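Local coordinates for beta-ketoacyl-[acyl-carrier-protein] synthase FabY (Pseudomonas aeruginosa, PDB 4CW4), which catalyses the condensation of acetyl-CoA with malonyl-ACP that gives acetoacetyl-ACP, the primer of fatty acid biosynthesis, at residues Asn19-Ser24 against Phe30-Ile35; Gln41-Thr46 against Asp76-Tyr81; Val52-Val57 against Phe86-Val91. All coordinates share one frame; numbering follows the deposited sequence.

Interaction 1: Asn19-Ser24 against Phe30-Ile35; sequences NAAGRS and FRRMVI
Ala21 meets Arg32 through the oxygen of the flat peptide group that it shares with Gly22: Arg32 CB lies 3.4 Å from Ala21 O, and Arg32 CG lies 3.6 Å from the same Ala21 O. The second flat group, the Asn19 side-chain amide, is turned back into its own loop. Its OD1 accepts a hydrogen bond from Ala21 N at 2.9 Å, with the donor tilted 33° from the carbonyl plane, and its ND2 is held by Asp485.

Beside this carbon-to-oxygen contact lies an apolar one, Ala21 CB against Met33 CG at 3.9 Å. The small methyl suits a buried spot where helix and turn come close, and Val475 covers it too. Arg32 keeps CG beside its carbonyl carbon (chi1 165°) and bends at chi2 (66°). Only its aliphatic root packs on Ala21, while the guanidinium runs on to Thr89 and the carbonyl of Phe86. At the segment ends closest in the chain, a water donates to Ser24 O at 2.9 Å and accepts from Phe30 N at 3.1 Å. Phe30 lies in the first turn of helix 28-33, where N-H groups lack a helical carbonyl partner, and the water takes that place.

Gly22 takes backbone angles that would jam a side chain against the preceding carbonyl. It closes a type I turn begun by Asn19, whose side chain adds an Asx turn, making a tight beta hairpin with a short helix packed on its tip.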
loop_
_atom_site.group_PDB
_atom_site.type_symbol
_atom_site.label_atom_id
_atom_site.label_comp_id
_atom_site.label_asym_id
_atom_site.label_seq_id
_atom_site.Cartn_x
_atom_site.Cartn_y
_atom_site.Cartn_z
ATOM N N ASN A 19 1.210 -2.416 -21.616
ATOM C CA ASN A 19 -0.233 -2.379 -21.425
ATOM C C ASN A 19 -0.915 -2.846 -22.700
ATOM O O ASN A 19 -0.247 -3.425 -23.572
ATOM C CB ASN A 19 -0.695 -1.002 -20.951
ATOM C CG ASN A 19 -0.430 0.100 -21.948
ATOM O OD1 ASN A 19 -0.290 -0.133 -23.145
ATOM N ND2 ASN A 19 -0.433 1.330 -21.455
ATOM N N ALA A 20 -2.217 -2.620 -22.813
ATOM C CA ALA A 20 -2.975 -3.126 -23.953
ATOM C C ALA A 20 -2.504 -2.551 -25.280
ATOM O O ALA A 20 -2.833 -3.099 -26.328
ATOM C CB ALA A 20 -4.465 -2.854 -23.753
ATOM N N ALA A 21 -1.745 -1.454 -25.255
ATOM C CA ALA A 21 -1.253 -0.842 -26.498
ATOM C C ALA A 21 0.106 -1.409 -26.932
ATOM O O ALA A 21 0.568 -1.127 -28.026
ATOM C CB ALA A 21 -1.167 0.681 -26.351
ATOM N N GLY A 22 0.726 -2.209 -26.076
ATOM C CA GLY A 22 2.022 -2.817 -26.347
ATOM C C GLY A 22 3.145 -2.352 -25.431
ATOM O O GLY A 22 2.930 -1.999 -24.270
ATOM N N ARG A 23 4.356 -2.389 -25.974
ATOM C CA ARG A 23 5.562 -1.957 -25.289
ATOM C C ARG A 23 5.602 -0.438 -25.219
ATOM O O ARG A 23 5.451 0.256 -26.228
ATOM C CB ARG A 23 6.806 -2.470 -26.006
ATOM C CG ARG A 23 8.109 -1.944 -25.403
ATOM C CD ARG A 23 9.332 -2.699 -25.872
ATOM N NE ARG A 23 9.566 -2.759 -27.321
ATOM C CZ ARG A 23 10.395 -1.980 -28.012
ATOM N NH1 ARG A 23 11.048 -0.978 -27.427
ATOM N NH2 ARG A 23 10.568 -2.204 -29.313
ATOM N N SER A 24 5.825 0.086 -24.023
ATOM C CA SER A 24 5.814 1.530 -23.835
ATOM C C SER A 24 7.074 2.225 -24.306
ATOM O O SER A 24 7.008 3.355 -24.774
ATOM C CB SER A 24 5.621 1.847 -22.359
ATOM O OG SER A 24 4.359 1.378 -21.976
ATOM N N PHE A 30 2.245 4.356 -27.524
ATOM C CA PHE A 30 1.672 5.598 -28.002
ATOM C C PHE A 30 1.378 5.496 -29.481
ATOM O O PHE A 30 0.292 5.851 -29.942
ATOM C CB PHE A 30 2.635 6.757 -27.729
ATOM C CG PHE A 30 2.172 8.070 -28.290
ATOM C CD1 PHE A 30 1.262 8.848 -27.605
ATOM C CD2 PHE A 30 2.633 8.523 -29.504
ATOM C CE1 PHE A 30 0.847 10.062 -28.112
ATOM C CE2 PHE A 30 2.190 9.725 -30.025
ATOM C CZ PHE A 30 1.286 10.487 -29.337
ATOM N N ARG A 31 2.337 4.987 -30.231
ATOM C CA ARG A 31 2.149 4.881 -31.664
ATOM C C ARG A 31 0.972 3.972 -32.008
ATOM O O ARG A 31 0.241 4.251 -32.947
ATOM C CB ARG A 31 3.414 4.399 -32.358
ATOM C CG ARG A 31 4.465 5.466 -32.524
ATOM C CD ARG A 31 5.623 4.891 -33.314
ATOM N NE ARG A 31 6.706 4.523 -32.446
ATOM C CZ ARG A 31 7.836 3.948 -32.859
ATOM N NH1 ARG A 31 7.963 3.503 -34.103
ATOM N NH2 ARG A 31 8.812 3.753 -32.003
ATOM N N ARG A 32 0.797 2.874 -31.281
ATOM C CA ARG A 32 -0.380 2.033 -31.518
ATOM C C ARG A 32 -1.660 2.846 -31.302
ATOM O O ARG A 32 -2.632 2.698 -32.059
ATOM C CB ARG A 32 -0.383 0.804 -30.607
ATOM C CG ARG A 32 -1.735 0.065 -30.526
ATOM C CD ARG A 32 -2.112 -0.553 -31.841
ATOM N NE ARG A 32 -3.434 -1.178 -31.814
ATOM C CZ ARG A 32 -4.566 -0.604 -32.221
ATOM N NH1 ARG A 32 -4.567 0.646 -32.651
ATOM N NH2 ARG A 32 -5.709 -1.281 -32.170
ATOM N N MET A 33 -1.682 3.680 -30.267
ATOM C CA MET A 33 -2.880 4.448 -29.994
ATOM C C MET A 33 -3.180 5.462 -31.107
ATOM O O MET A 33 -4.346 5.680 -31.415
ATOM C CB MET A 33 -2.790 5.103 -28.616
ATOM C CG MET A 33 -2.762 4.065 -27.516
ATOM S SD MET A 33 -2.861 4.709 -25.834
ATOM C CE MET A 33 -1.126 4.946 -25.451
ATOM N N VAL A 34 -2.150 6.043 -31.719
ATOM C CA VAL A 34 -2.364 6.997 -32.820
ATOM C C VAL A 34 -1.868 6.443 -34.147
ATOM O O VAL A 34 -1.377 7.180 -34.997
ATOM C CB VAL A 34 -1.724 8.368 -32.512
ATOM C CG1 VAL A 34 -2.366 8.975 -31.270
ATOM C CG2 VAL A 34 -0.208 8.248 -32.351
ATOM N N ILE A 35 -2.077 5.147 -34.353
ATOM C CA ILE A 35 -1.362 4.430 -35.404
ATOM C C ILE A 35 -1.667 4.977 -36.790
ATOM O O ILE A 35 -0.770 5.095 -37.640
ATOM C CB ILE A 35 -1.637 2.920 -35.297
ATOM C CG1 ILE A 35 -0.632 2.117 -36.131
ATOM C CG2 ILE A 35 -3.089 2.582 -35.666
ATOM C CD1 ILE A 35 0.727 1.980 -35.502
HETATM O O HOH W 1 4.436 4.608 -25.360
#

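Interaction 2: Gln41-Thr46 against Asp76-Tyr81; sequences QARQET and DIERRY. With SO4 (sulfate ion), chain B.
Glu78 reaches Arg43 and Gln44 on an extended chain, CG opposite the backbone N (chi1 177°), which carries the carboxylate across to helix 40-53, where OE2 meets Arg43 and OE1 meets Gln44. Arg43 is extended as far as CD and bends at chi3, turning NE toward Glu78 OE2. This salt bridge is 2.8 Å long from Arg43 NE to Glu78 OE2, but its N-H is bent, at 137°. The guanidinium and carboxylate planes are nearly coplanar. Gln44 NE2 gives a straighter bond to Glu78 OE1, 3.0 Å and 164°, from an amide turned steeply against the carboxylate. Water 2 completes the group, accepting from Arg43 NH2 and donating to Glu78 OE1, each at 2.8 Å. Glutamate has the reach and the two acceptor oxygens to meet both side chains.

Along helix 74-87, Arg80 and Tyr81 hold a sulfate, probably from the crystallisation liquor: Arg80 NE bonds to its O3 at 3.0 Å and Tyr81 OH to its O2 at 2.8 Å, with Arg84 adding a further bond. On the buried side, Ile77 packs on Ala48 and Ala51. The whole is a packed pair of helices, apolar within and bridged at the surface by a salt bridge and an amide-carboxylate bond.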
loop_
_atom_site.group_PDB
_atom_site.type_symbol
_atom_site.label_atom_id
_atom_site.label_comp_id
_atom_site.label_asym_id
_atom_site.label_seq_id
_atom_site.Cartn_x
_atom_site.Cartn_y
_atom_site.Cartn_z
ATOM N N GLN A 41 6.687 4.712 -41.866
ATOM C CA GLN A 41 7.846 4.003 -41.339
ATOM C C GLN A 41 7.630 3.744 -39.850
ATOM O O GLN A 41 7.898 2.654 -39.357
ATOM C CB GLN A 41 9.151 4.768 -41.566
ATOM C CG GLN A 41 10.368 3.932 -41.210
ATOM C CD GLN A 41 10.747 4.024 -39.735
ATOM O OE1 GLN A 41 10.292 4.905 -39.024
ATOM N NE2 GLN A 41 11.594 3.115 -39.283
ATOM N N ALA A 42 7.155 4.754 -39.136
ATOM C CA ALA A 42 6.908 4.618 -37.688
ATOM C C ALA A 42 5.798 3.619 -37.398
ATOM O O ALA A 42 5.909 2.824 -36.469
ATOM C CB ALA A 42 6.565 5.948 -37.074
ATOM N N ARG A 43 4.742 3.665 -38.206
ATOM C CA ARG A 43 3.618 2.741 -38.060
ATOM C C ARG A 43 4.063 1.317 -38.345
ATOM O O ARG A 43 3.765 0.414 -37.575
ATOM C CB ARG A 43 2.447 3.133 -38.971
ATOM C CG ARG A 43 1.398 2.033 -39.136
ATOM C CD ARG A 43 0.085 2.519 -39.725
ATOM N NE ARG A 43 0.319 3.073 -41.055
ATOM C CZ ARG A 43 0.306 4.370 -41.350
ATOM N NH1 ARG A 43 0.017 5.297 -40.438
ATOM N NH2 ARG A 43 0.573 4.751 -42.587
ATOM N N GLN A 44 4.782 1.113 -39.445
ATOM C CA GLN A 44 5.160 -0.235 -39.840
ATOM C C GLN A 44 6.169 -0.822 -38.862
ATOM O O GLN A 44 6.155 -2.017 -38.577
ATOM C CB GLN A 44 5.683 -0.234 -41.276
ATOM C CG GLN A 44 4.560 0.008 -42.277
ATOM C CD GLN A 44 5.030 0.483 -43.651
ATOM O OE1 GLN A 44 6.230 0.604 -43.938
ATOM N NE2 GLN A 44 4.068 0.770 -44.505
ATOM N N GLU A 45 7.041 0.015 -38.318
ATOM C CA GLU A 45 7.986 -0.448 -37.314
ATOM C C GLU A 45 7.251 -0.929 -36.056
ATOM O O GLU A 45 7.539 -1.997 -35.517
ATOM C CB GLU A 45 8.949 0.673 -36.928
ATOM C CG GLU A 45 10.013 0.210 -35.953
ATOM C CD GLU A 45 10.918 1.332 -35.511
ATOM O OE1 GLU A 45 10.414 2.329 -34.924
ATOM O OE2 GLU A 45 12.135 1.213 -35.756
ATOM N N THR A 46 6.309 -0.133 -35.572
ATOM C CA THR A 46 5.538 -0.524 -34.392
ATOM C C THR A 46 4.711 -1.776 -34.646
ATOM O O THR A 46 4.671 -2.657 -33.797
ATOM C CB THR A 46 4.659 0.628 -33.924
ATOM O OG1 THR A 46 5.500 1.683 -33.434
ATOM C CG2 THR A 46 3.716 0.186 -32.814
ATOM N N ASP A 76 4.847 -5.419 -45.800
ATOM C CA ASP A 76 4.065 -6.634 -45.987
ATOM C C ASP A 76 3.349 -6.995 -44.692
ATOM O O ASP A 76 2.238 -7.487 -44.714
ATOM C CB ASP A 76 4.956 -7.798 -46.421
ATOM C CG ASP A 76 5.689 -7.536 -47.737
ATOM O OD1 ASP A 76 5.167 -6.812 -48.618
ATOM O OD2 ASP A 76 6.799 -8.074 -47.884
ATOM N N ILE A 77 3.992 -6.742 -43.555
ATOM C CA ILE A 77 3.385 -7.073 -42.270
ATOM C C ILE A 77 2.146 -6.226 -42.039
ATOM O O ILE A 77 1.137 -6.726 -41.570
ATOM C CB ILE A 77 4.378 -6.917 -41.111
ATOM C CG1 ILE A 77 5.388 -8.066 -41.180
ATOM C CG2 ILE A 77 3.645 -6.898 -39.743
ATOM C CD1 ILE A 77 6.507 -7.990 -40.169
ATOM N N GLU A 78 2.212 -4.946 -42.373
ATOM C CA GLU A 78 1.056 -4.083 -42.211
ATOM C C GLU A 78 -0.102 -4.568 -43.069
ATOM O O GLU A 78 -1.218 -4.674 -42.595
ATOM C CB GLU A 78 1.388 -2.640 -42.552
ATOM C CG GLU A 78 0.199 -1.712 -42.473
ATOM C CD GLU A 78 0.536 -0.299 -42.882
ATOM O OE1 GLU A 78 1.324 -0.096 -43.830
ATOM O OE2 GLU A 78 -0.011 0.615 -42.271
ATOM N N ARG A 79 0.162 -4.857 -44.342
ATOM C CA ARG A 79 -0.878 -5.366 -45.218
ATOM C C ARG A 79 -1.499 -6.646 -44.658
ATOM O O ARG A 79 -2.721 -6.776 -44.573
ATOM C CB ARG A 79 -0.285 -5.639 -46.609
ATOM C CG ARG A 79 -1.097 -6.592 -47.471
ATOM C CD ARG A 79 -0.262 -7.098 -48.620
ATOM N NE ARG A 79 -0.220 -8.561 -48.619
ATOM C CZ ARG A 79 0.736 -9.301 -48.058
ATOM N NH1 ARG A 79 1.760 -8.732 -47.429
ATOM N NH2 ARG A 79 0.668 -10.625 -48.131
ATOM N N ARG A 80 -0.646 -7.583 -44.277
ATOM C CA ARG A 80 -1.069 -8.929 -43.933
ATOM C C ARG A 80 -1.646 -9.074 -42.521
ATOM O O ARG A 80 -2.564 -9.867 -42.315
ATOM C CB ARG A 80 0.124 -9.865 -44.090
ATOM C CG ARG A 80 -0.193 -11.340 -44.044
ATOM C CD ARG A 80 0.942 -12.111 -44.683
ATOM N NE ARG A 80 0.797 -13.553 -44.526
ATOM C CZ ARG A 80 1.361 -14.453 -45.325
ATOM N NH1 ARG A 80 2.101 -14.069 -46.360
ATOM N NH2 ARG A 80 1.171 -15.744 -45.098
ATOM N N TYR A 81 -1.108 -8.319 -41.569
ATOM C CA TYR A 81 -1.421 -8.548 -40.160
ATOM C C TYR A 81 -2.083 -7.378 -39.433
ATOM O O TYR A 81 -2.512 -7.553 -38.302
ATOM C CB TYR A 81 -0.152 -8.933 -39.377
ATOM C CG TYR A 81 0.542 -10.174 -39.888
ATOM C CD1 TYR A 81 0.156 -11.433 -39.463
ATOM C CD2 TYR A 81 1.586 -10.086 -40.796
ATOM C CE1 TYR A 81 0.793 -12.582 -39.943
ATOM C CE2 TYR A 81 2.219 -11.210 -41.267
ATOM C CZ TYR A 81 1.815 -12.455 -40.843
ATOM O OH TYR A 81 2.455 -13.573 -41.319
HETATM S S SO4 B . -0.169 -16.011 -41.523
HETATM O O1 SO4 B . -0.341 -17.013 -42.575
HETATM O O2 SO4 B . 1.213 -16.044 -41.048
HETATM O O3 SO4 B . -0.477 -14.684 -42.060
HETATM O O4 SO4 B . -1.064 -16.326 -40.411
HETATM O O HOH W 2 1.184 2.644 -44.343
#

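Interaction 3: Val52-Val57 against Phe86-Val91; sequences VMMKLV and FASTLV
Met54 supplies most of the surface buried here, lying against Ser88 and Thr89 just past the end of helix 74-87. Its chain leaves the backbone extended as far as SD, then turns at chi3 (77°), which carries the terminal methyl to Ser88 and sets the sulfur beside Thr89. The Met54 CE atom is 3.6 Å from Ser88 O. The modelled approach of Met54 CE to Ser88 CB, 3.3 Å, is tighter than usual for two carbons, and its exact value is best treated as doubtful. Met54 SD lies 4.2 Å from Thr89 CG2, the two side chains crossing at about a right angle.

Thr89 is well suited to this place because it has two different branches. With chi1 at 49°, the methyl faces methionine while OG1 bonds to Ile85 O. Ser88 offers its CB methylene, while OG makes a weak bond to Arg84 O. Pro174 touches both Met54 and Thr89. Met54 itself stands at the end of helix 40-53, directly before Lys55, whose positive phi closes the helix in a Schellman motif.

No hydrogen bond spans the two segments, and the contact probably depends on van der Waals packing, a flexible, polarisable thioether lying against a methyl and a methylene group whose hydroxyls bond elsewhere, that of Ser88 only weakly.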
loop_
_atom_site.group_PDB
_atom_site.type_symbol
_atom_site.label_atom_id
_atom_site.label_comp_id
_atom_site.label_asym_id
_atom_site.label_seq_id
_atom_site.Cartn_x
_atom_site.Cartn_y
_atom_site.Cartn_z
ATOM N N VAL A 52 5.756 -9.435 -33.683
ATOM C CA VAL A 52 6.715 -10.334 -33.052
ATOM C C VAL A 52 6.272 -10.661 -31.632
ATOM O O VAL A 52 6.282 -11.827 -31.210
ATOM C CB VAL A 52 8.134 -9.729 -33.045
ATOM C CG1 VAL A 52 9.088 -10.565 -32.185
ATOM C CG2 VAL A 52 8.660 -9.621 -34.466
ATOM N N MET A 53 5.861 -9.634 -30.886
ATOM C CA MET A 53 5.394 -9.815 -29.508
ATOM C C MET A 53 4.239 -10.804 -29.439
ATOM O O MET A 53 4.131 -11.594 -28.485
ATOM C CB MET A 53 4.886 -8.494 -28.911
ATOM C CG MET A 53 5.963 -7.568 -28.404
ATOM S SD MET A 53 5.336 -5.927 -28.002
ATOM C CE MET A 53 4.357 -6.282 -26.539
ATOM N N MET A 54 3.366 -10.719 -30.441
ATOM C CA MET A 54 2.119 -11.483 -30.470
ATOM C C MET A 54 2.297 -12.858 -31.125
ATOM O O MET A 54 1.340 -13.630 -31.223
ATOM C CB MET A 54 1.069 -10.669 -31.229
ATOM C CG MET A 54 0.726 -9.344 -30.510
ATOM S SD MET A 54 -0.202 -8.140 -31.451
ATOM C CE MET A 54 -1.843 -8.833 -31.380
ATOM N N LYS A 55 3.516 -13.156 -31.562
ATOM C CA LYS A 55 3.847 -14.421 -32.220
ATOM C C LYS A 55 3.143 -14.618 -33.559
ATOM O O LYS A 55 2.923 -15.756 -33.991
ATOM C CB LYS A 55 3.538 -15.624 -31.319
ATOM C CG LYS A 55 3.910 -15.466 -29.859
ATOM C CD LYS A 55 5.390 -15.564 -29.613
ATOM C CE LYS A 55 5.656 -15.997 -28.167
ATOM N NZ LYS A 55 7.069 -15.746 -27.799
ATOM N N LEU A 56 2.803 -13.524 -34.223
ATOM C CA LEU A 56 2.185 -13.583 -35.542
ATOM C C LEU A 56 3.235 -13.737 -36.644
ATOM O O LEU A 56 2.963 -14.303 -37.703
ATOM C CB LEU A 56 1.352 -12.329 -35.793
ATOM C CG LEU A 56 0.107 -12.207 -34.918
ATOM C CD1 LEU A 56 -0.523 -10.847 -35.077
ATOM C CD2 LEU A 56 -0.913 -13.315 -35.247
ATOM N N VAL A 57 4.428 -13.221 -36.383
ATOM C CA VAL A 57 5.554 -13.429 -37.282
ATOM C C VAL A 57 6.744 -13.860 -36.460
ATOM O O VAL A 57 6.813 -13.595 -35.274
ATOM C CB VAL A 57 5.931 -12.175 -38.119
ATOM C CG1 VAL A 57 4.735 -11.680 -38.938
ATOM C CG2 VAL A 57 6.477 -11.077 -37.256
ATOM N N PHE A 86 -4.683 -5.111 -34.710
ATOM C CA PHE A 86 -5.588 -4.122 -34.149
ATOM C C PHE A 86 -6.672 -4.773 -33.312
ATOM O O PHE A 86 -7.021 -4.266 -32.247
ATOM C CB PHE A 86 -6.237 -3.278 -35.242
ATOM C CG PHE A 86 -5.266 -2.390 -36.018
ATOM C CD1 PHE A 86 -4.069 -1.983 -35.478
ATOM C CD2 PHE A 86 -5.586 -1.969 -37.285
ATOM C CE1 PHE A 86 -3.205 -1.175 -36.184
ATOM C CE2 PHE A 86 -4.734 -1.165 -38.011
ATOM C CZ PHE A 86 -3.540 -0.771 -37.467
ATOM N N ALA A 87 -7.180 -5.906 -33.783
ATOM C CA ALA A 87 -8.245 -6.605 -33.089
ATOM C C ALA A 87 -7.779 -7.260 -31.784
ATOM O O ALA A 87 -8.599 -7.556 -30.919
ATOM C CB ALA A 87 -8.890 -7.653 -34.010
ATOM N N SER A 88 -6.478 -7.505 -31.669
ATOM C CA SER A 88 -5.890 -8.221 -30.534
ATOM C C SER A 88 -5.041 -7.316 -29.619
ATOM O O SER A 88 -4.199 -7.793 -28.847
ATOM C CB SER A 88 -5.041 -9.379 -31.029
ATOM O OG SER A 88 -5.853 -10.374 -31.619
ATOM N N THR A 89 -5.301 -6.021 -29.714
ATOM C CA THR A 89 -4.730 -5.027 -28.833
ATOM C C THR A 89 -5.856 -4.120 -28.331
ATOM O O THR A 89 -6.976 -4.171 -28.838
ATOM C CB THR A 89 -3.666 -4.174 -29.556
ATOM O OG1 THR A 89 -4.185 -3.709 -30.804
ATOM C CG2 THR A 89 -2.392 -4.978 -29.777
ATOM N N LEU A 90 -5.536 -3.295 -27.334
ATOM C CA LEU A 90 -6.445 -2.307 -26.755
ATOM C C LEU A 90 -7.592 -2.968 -25.993
ATOM O O LEU A 90 -7.604 -4.195 -25.796
ATOM C CB LEU A 90 -6.937 -1.308 -27.807
ATOM C CG LEU A 90 -5.840 -0.545 -28.568
ATOM C CD1 LEU A 90 -6.470 0.545 -29.394
ATOM C CD2 LEU A 90 -4.769 0.036 -27.638
ATOM N N VAL A 91 -8.524 -2.158 -25.514
ATOM C CA VAL A 91 -9.728 -2.674 -24.855
ATOM C C VAL A 91 -10.496 -3.583 -25.822
ATOM O O VAL A 91 -10.697 -3.246 -26.990
ATOM C CB VAL A 91 -10.651 -1.521 -24.395
ATOM C CG1 VAL A 91 -12.001 -2.044 -23.915
ATOM C CG2 VAL A 91 -9.963 -0.712 -23.327
#

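Overall arrangement
The three contacts form one neighbourhood: interaction 2 joins the bodies of helices 40-53 and 74-87, interaction 3 their C-terminal ends and the residues that follow, with centres 12 Å apart. Tyr81 joins these two directly, its CE2 packing 3.5 Å from Val57 CG1. Interaction 1 is tied to interaction 2 (centres 14 Å apart) by the salt bridge from Arg31 NH1 to Glu45 OE1, 2.8 Å, and probably by Arg43 NH1 to Ile35 O, 2.9 Å. Toward interaction 3, 11 Å away between centres, Leu90 N probably bonds to Ala20 O at 2.9 Å. All three lie away from Cys286 and from His439 and His477, the probable active-site residues; the sulfate belongs to the surface of interaction 2.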